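Local structure of alkylhalidase CmlS (Streptomyces venezuelae, 3I3L) at residues D178-S191 against D308-T320. The protein is a flavin-dependent halogenase of chloramphenicol biosynthesis that carries FAD joined covalently to an aspartate, and is probably an oxidoreductase. Residues are numbered along the deposited sequence; the frame is centred on the assembly and turned at random.
Sequences DFVIDAGGSGGPIS and DRFFLCGDAACFT. With FAD (flavin-adenine dinucleotide), chain B.
Val180, Ile181 and Asp182 pair in register with Phe310, Phe311 and Leu312 as neighbouring parallel strands, 14° apart in direction, in the Rossmann-type sheet of the FAD-binding domain. The ladder runs from Val180 N to Arg309 O (2.9 Å) through to Cys313 N on Asp182 O (3.0 Å). Side chains alternate: Ile181 and Phe311 share the face touched by helix 327-347, where Ile181 CG2 also meets Cys313 SG, whereas Val180, Asp182, Phe310 and Leu312 share the other. Over that second face packs Ile190 from the following helix, its CG2 over one face of the Phe310 ring, toward the rim, and 3.6 Å from Leu312 CD2. Asp182 has CG anti to its own N (chi1 -173°), which carries the carboxylate to the turn after its strand. There Asp182 OD1 accepts from Gly184 N (2.7 Å), an Asx turn, and Asp182 OD2 takes Ile190 N (2.9 Å) from its anti side, 33° out of the carboxylate plane. With an alanine here, the amides of Gly184 and Ile190 would probably lose these acceptors, leaving the turn less firmly held. Beyond the strands, one water links Gly185 N, Cys313 O and Ala316 N to FAD O1P. Asp315 OD1 accepts the ribityl hydroxyl O3' of FAD at 2.7 Å.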
loop_
_atom_site.group_PDB
_atom_site.type_symbol
_atom_site.label_atom_id
_atom_site.label_comp_id
_atom_site.label_asym_id
_atom_site.label_seq_id
_atom_site.Cartn_x
_atom_site.Cartn_y
_atom_site.Cartn_z
ATOM N N ASP A 178 -2.163 26.876 -11.334
ATOM C CA ASP A 178 -2.729 27.054 -10.028
ATOM C C ASP A 178 -2.172 26.025 -9.001
ATOM O O ASP A 178 -1.932 26.380 -7.814
ATOM C CB ASP A 178 -4.231 26.878 -10.082
ATOM C CG ASP A 178 -4.901 27.919 -10.982
ATOM O OD1 ASP A 178 -4.566 29.095 -10.787
ATOM O OD2 ASP A 178 -5.738 27.532 -11.844
ATOM N N PHE A 179 -2.037 24.775 -9.452
ATOM C CA PHE A 179 -1.475 23.718 -8.600
ATOM C C PHE A 179 -0.439 22.933 -9.345
ATOM O O PHE A 179 -0.394 22.971 -10.619
ATOM C CB PHE A 179 -2.546 22.781 -8.052
ATOM C CG PHE A 179 -3.443 23.417 -7.068
ATOM C CD1 PHE A 179 -3.173 23.354 -5.718
ATOM C CD2 PHE A 179 -4.619 24.039 -7.482
ATOM C CE1 PHE A 179 -4.022 23.944 -4.772
ATOM C CE2 PHE A 179 -5.490 24.664 -6.528
ATOM C CZ PHE A 179 -5.207 24.590 -5.189
ATOM N N VAL A 180 0.440 22.272 -8.572
ATOM C CA VAL A 180 1.346 21.310 -9.127
ATOM C C VAL A 180 1.271 19.998 -8.369
ATOM O O VAL A 180 1.145 19.994 -7.149
ATOM C CB VAL A 180 2.810 21.838 -9.171
ATOM C CG1 VAL A 180 3.339 22.206 -7.775
ATOM C CG2 VAL A 180 3.723 20.785 -9.870
ATOM N N ILE A 181 1.312 18.881 -9.092
ATOM C CA ILE A 181 1.466 17.583 -8.454
ATOM C C ILE A 181 2.855 17.059 -8.827
ATOM O O ILE A 181 3.158 16.888 -10.030
ATOM C CB ILE A 181 0.403 16.549 -8.916
ATOM C CG1 ILE A 181 -0.964 16.860 -8.289
ATOM C CG2 ILE A 181 0.874 15.084 -8.557
ATOM C CD1 ILE A 181 -2.043 16.065 -8.922
ATOM N N ASP A 182 3.679 16.766 -7.826
ATOM C CA ASP A 182 4.930 16.021 -8.135
ATOM C C ASP A 182 4.649 14.514 -8.124
ATOM O O ASP A 182 4.411 13.921 -7.078
ATOM C CB ASP A 182 6.046 16.359 -7.165
ATOM C CG ASP A 182 7.396 15.741 -7.558
ATOM O OD1 ASP A 182 7.456 14.944 -8.544
ATOM O OD2 ASP A 182 8.399 16.034 -6.839
ATOM N N ALA A 183 4.656 13.907 -9.309
ATOM C CA ALA A 183 4.488 12.467 -9.418
ATOM C C ALA A 183 5.717 11.975 -10.146
ATOM O O ALA A 183 5.644 11.059 -10.978
ATOM C CB ALA A 183 3.220 12.161 -10.197
ATOM N N GLY A 184 6.835 12.641 -9.869
ATOM C CA GLY A 184 8.075 12.366 -10.555
ATOM C C GLY A 184 8.851 11.165 -10.031
ATOM O O GLY A 184 10.031 10.956 -10.415
ATOM N N GLY A 185 8.237 10.356 -9.151
ATOM C CA GLY A 185 8.973 9.171 -8.663
ATOM C C GLY A 185 10.063 9.513 -7.682
ATOM O O GLY A 185 10.119 10.624 -7.185
ATOM N N SER A 186 10.897 8.542 -7.326
ATOM C CA SER A 186 11.994 8.836 -6.348
ATOM C C SER A 186 12.833 10.066 -6.720
ATOM O O SER A 186 13.291 10.777 -5.845
ATOM C CB SER A 186 12.931 7.619 -6.188
ATOM O OG SER A 186 12.216 6.561 -5.497
ATOM N N GLY A 187 13.015 10.316 -8.009
ATOM C CA GLY A 187 13.736 11.496 -8.448
ATOM C C GLY A 187 12.889 12.748 -8.679
ATOM O O GLY A 187 13.370 13.693 -9.331
ATOM N N GLY A 188 11.664 12.788 -8.128
ATOM C CA GLY A 188 10.827 13.970 -8.273
ATOM C C GLY A 188 11.505 15.212 -7.667
ATOM O O GLY A 188 12.181 15.122 -6.641
ATOM N N PRO A 189 11.306 16.376 -8.277
ATOM C CA PRO A 189 12.115 17.556 -7.841
ATOM C C PRO A 189 11.658 18.226 -6.548
ATOM O O PRO A 189 12.473 18.843 -5.881
ATOM C CB PRO A 189 12.013 18.539 -9.018
ATOM C CG PRO A 189 10.655 18.179 -9.649
ATOM C CD PRO A 189 10.470 16.651 -9.456
ATOM N N ILE A 190 10.390 18.099 -6.166
ATOM C CA ILE A 190 9.913 18.880 -5.034
ATOM C C ILE A 190 10.465 18.425 -3.695
ATOM O O ILE A 190 10.974 19.255 -2.900
ATOM C CB ILE A 190 8.358 19.043 -5.021
ATOM C CG1 ILE A 190 7.869 19.635 -6.355
ATOM C CG2 ILE A 190 7.912 19.875 -3.784
ATOM C CD1 ILE A 190 6.476 20.195 -6.326
ATOM N N SER A 191 10.403 17.118 -3.409
ATOM C CA SER A 191 10.900 16.695 -2.070
ATOM C C SER A 191 12.384 17.033 -1.928
ATOM O O SER A 191 12.874 17.296 -0.810
ATOM C CB SER A 191 10.690 15.207 -1.786
ATOM O OG SER A 191 11.299 14.439 -2.819
ATOM N N ASP A 308 0.130 24.310 0.652
ATOM C CA ASP A 308 -0.004 25.433 -0.277
ATOM C C ASP A 308 -0.560 25.005 -1.661
ATOM O O ASP A 308 -1.680 24.518 -1.771
ATOM C CB ASP A 308 1.369 26.100 -0.396
ATOM C CG ASP A 308 1.899 26.616 0.955
ATOM O OD1 ASP A 308 1.091 27.071 1.791
ATOM O OD2 ASP A 308 3.142 26.576 1.164
ATOM N N ARG A 309 0.258 25.135 -2.706
ATOM C CA ARG A 309 -0.226 24.742 -4.025
ATOM C C ARG A 309 0.380 23.462 -4.614
ATOM O O ARG A 309 0.324 23.267 -5.829
ATOM C CB ARG A 309 -0.053 25.910 -5.019
ATOM C CG ARG A 309 -0.910 27.101 -4.676
ATOM C CD ARG A 309 -0.640 28.366 -5.602
ATOM N NE ARG A 309 -1.530 29.478 -5.183
ATOM C CZ ARG A 309 -2.814 29.597 -5.569
ATOM N NH1 ARG A 309 -3.355 28.702 -6.373
ATOM N NH2 ARG A 309 -3.575 30.584 -5.104
ATOM N N PHE A 310 1.037 22.641 -3.791
ATOM C CA PHE A 310 1.602 21.384 -4.289
ATOM C C PHE A 310 1.140 20.146 -3.492
ATOM O O PHE A 310 0.859 20.243 -2.329
ATOM C CB PHE A 310 3.127 21.437 -4.306
ATOM C CG PHE A 310 3.774 21.314 -2.919
ATOM C CD1 PHE A 310 4.119 20.045 -2.400
ATOM C CD2 PHE A 310 4.064 22.442 -2.153
ATOM C CE1 PHE A 310 4.743 19.939 -1.140
ATOM C CE2 PHE A 310 4.686 22.338 -0.920
ATOM C CZ PHE A 310 5.026 21.087 -0.409
ATOM N N PHE A 311 1.118 19.011 -4.182
ATOM C CA PHE A 311 0.917 17.716 -3.616
ATOM C C PHE A 311 2.035 16.811 -4.162
ATOM O O PHE A 311 2.360 16.880 -5.331
ATOM C CB PHE A 311 -0.457 17.130 -4.043
ATOM C CG PHE A 311 -1.639 17.842 -3.415
ATOM C CD1 PHE A 311 -2.313 17.282 -2.364
ATOM C CD2 PHE A 311 -2.022 19.097 -3.863
ATOM C CE1 PHE A 311 -3.320 17.920 -1.715
ATOM C CE2 PHE A 311 -3.119 19.758 -3.244
ATOM C CZ PHE A 311 -3.749 19.186 -2.185
ATOM N N LEU A 312 2.590 15.932 -3.301
ATOM C CA LEU A 312 3.456 14.852 -3.743
ATOM C C LEU A 312 2.654 13.552 -3.779
ATOM O O LEU A 312 1.918 13.250 -2.814
ATOM C CB LEU A 312 4.655 14.696 -2.777
ATOM C CG LEU A 312 5.358 15.973 -2.279
ATOM C CD1 LEU A 312 6.454 15.616 -1.319
ATOM C CD2 LEU A 312 5.932 16.882 -3.460
ATOM N N CYS A 313 2.789 12.769 -4.868
ATOM C CA CYS A 313 2.073 11.501 -5.000
ATOM C C CYS A 313 3.056 10.349 -5.344
ATOM O O CYS A 313 4.048 10.576 -6.042
ATOM C CB CYS A 313 1.022 11.579 -6.139
ATOM S SG CYS A 313 -0.231 12.853 -5.918
ATOM N N GLY A 314 2.793 9.125 -4.855
ATOM C CA GLY A 314 3.621 7.989 -5.188
ATOM C C GLY A 314 5.036 8.116 -4.640
ATOM O O GLY A 314 5.216 8.712 -3.616
ATOM N N ASP A 315 6.031 7.567 -5.349
ATOM C CA ASP A 315 7.409 7.540 -4.815
ATOM C C ASP A 315 7.924 8.953 -4.560
ATOM O O ASP A 315 8.831 9.140 -3.756
ATOM C CB ASP A 315 8.375 6.822 -5.765
ATOM C CG ASP A 315 8.157 5.321 -5.830
ATOM O OD1 ASP A 315 7.246 4.767 -5.177
ATOM O OD2 ASP A 315 8.855 4.697 -6.607
ATOM N N ALA A 316 7.337 9.964 -5.215
ATOM C CA ALA A 316 7.749 11.342 -4.974
ATOM C C ALA A 316 7.500 11.721 -3.515
ATOM O O ALA A 316 8.191 12.586 -2.961
ATOM C CB ALA A 316 7.003 12.363 -5.958
ATOM N N ALA A 317 6.490 11.087 -2.899
ATOM C CA ALA A 317 6.143 11.330 -1.477
ATOM C C ALA A 317 6.865 10.351 -0.550
ATOM O O ALA A 317 7.556 10.754 0.376
ATOM C CB ALA A 317 4.602 11.196 -1.259
ATOM N N CYS A 318 6.681 9.049 -0.785
ATOM C CA CYS A 318 7.265 8.072 0.090
ATOM C C CYS A 318 7.443 6.803 -0.650
ATOM O O CYS A 318 6.812 6.631 -1.679
ATOM C CB CYS A 318 6.417 7.879 1.367
ATOM S SG CYS A 318 4.772 7.157 1.078
ATOM N N PHE A 319 8.322 5.919 -0.139
ATOM C CA PHE A 319 8.660 4.634 -0.780
ATOM C C PHE A 319 8.622 3.523 0.282
ATOM O O PHE A 319 9.140 3.662 1.418
ATOM C CB PHE A 319 10.056 4.656 -1.411
ATOM C CG PHE A 319 10.394 3.391 -2.154
ATOM C CD1 PHE A 319 10.046 3.265 -3.479
ATOM C CD2 PHE A 319 10.992 2.306 -1.504
ATOM C CE1 PHE A 319 10.270 2.088 -4.176
ATOM C CE2 PHE A 319 11.265 1.126 -2.182
ATOM C CZ PHE A 319 10.919 1.009 -3.534
ATOM N N THR A 320 7.944 2.441 -0.059
ATOM C CA THR A 320 7.679 1.368 0.870
ATOM C C THR A 320 8.423 0.178 0.307
ATOM O O THR A 320 8.398 -0.036 -0.905
ATOM C CB THR A 320 6.120 1.030 0.923
ATOM O OG1 THR A 320 5.601 0.993 -0.437
ATOM C CG2 THR A 320 5.340 2.061 1.684
HETATM P PA FAD B . 7.441 6.140 -11.291
HETATM O O1A FAD B . 8.926 6.199 -11.020
HETATM O O2A FAD B . 6.894 4.823 -11.720
HETATM O O5B FAD B . 7.094 7.267 -12.421
HETATM C C5B FAD B . 7.646 8.565 -12.329
HETATM C C4B FAD B . 7.881 9.187 -13.725
HETATM O O4B FAD B . 8.345 10.543 -13.523
HETATM C C3B FAD B . 8.953 8.476 -14.515
HETATM O O3B FAD B . 8.417 7.997 -15.711
HETATM C C2B FAD B . 10.016 9.549 -14.795
HETATM O O2B FAD B . 10.448 9.500 -16.119
HETATM C C1B FAD B . 9.290 10.857 -14.519
HETATM N N9A FAD B . 10.072 11.981 -14.041
HETATM C C8A FAD B . 11.014 11.980 -13.055
HETATM N N7A FAD B . 11.475 13.240 -12.896
HETATM C C5A FAD B . 10.903 14.039 -13.827
HETATM C C6A FAD B . 11.040 15.386 -14.107
HETATM N N6A FAD B . 11.853 16.150 -13.401
HETATM N N1A FAD B . 10.261 15.916 -15.100
HETATM C C2A FAD B . 9.398 15.143 -15.836
HETATM N N3A FAD B . 9.269 13.821 -15.539
HETATM C C4A FAD B . 10.006 13.271 -14.548
HETATM N N1 FAD B . 5.460 -1.685 -6.909
HETATM C C2 FAD B . 4.386 -2.547 -7.054
HETATM O O2 FAD B . 3.262 -2.065 -7.013
HETATM N N3 FAD B . 4.569 -3.895 -7.214
HETATM C C4 FAD B . 5.829 -4.431 -7.238
HETATM O O4 FAD B . 5.969 -5.685 -7.412
HETATM C C4X FAD B . 6.919 -3.577 -7.060
HETATM N N5 FAD B . 8.191 -4.077 -7.097
HETATM C C5X FAD B . 9.260 -3.212 -7.026
HETATM C C6 FAD B . 10.569 -3.716 -7.051
HETATM C C7 FAD B . 11.630 -2.856 -6.900
HETATM C C7M FAD B . 13.051 -3.363 -6.942
HETATM C C8 FAD B . 11.372 -1.494 -6.783
HETATM C C8M FAD B . 12.482 -0.523 -6.721
HETATM C C9 FAD B . 10.073 -0.979 -6.713
HETATM C C9A FAD B . 9.024 -1.876 -6.846
HETATM N N10 FAD B . 7.763 -1.354 -6.839
HETATM C C10 FAD B . 6.712 -2.190 -6.894
HETATM C "C1'" FAD B . 7.651 0.095 -6.507
HETATM C "C2'" FAD B . 6.914 0.822 -7.607
HETATM O "O2'" FAD B . 7.508 0.496 -8.799
HETATM C "C3'" FAD B . 6.812 2.315 -7.441
HETATM O "O3'" FAD B . 6.136 2.604 -6.237
HETATM C "C4'" FAD B . 5.989 2.948 -8.612
HETATM O "O4'" FAD B . 6.672 2.867 -9.832
HETATM C "C5'" FAD B . 5.763 4.428 -8.334
HETATM O "O5'" FAD B . 4.965 4.996 -9.332
HETATM P P FAD B . 5.172 6.544 -9.567
HETATM O O1P FAD B . 5.187 7.258 -8.233
HETATM O O2P FAD B . 4.204 7.028 -10.642
HETATM O O3P FAD B . 6.714 6.718 -10.023
HETATM O O HOH W 1 9.487 14.665 -4.488
HETATM O O HOH W 2 5.685 9.885 -7.805
HETATM O O HOH W 3 10.250 6.248 -8.611
#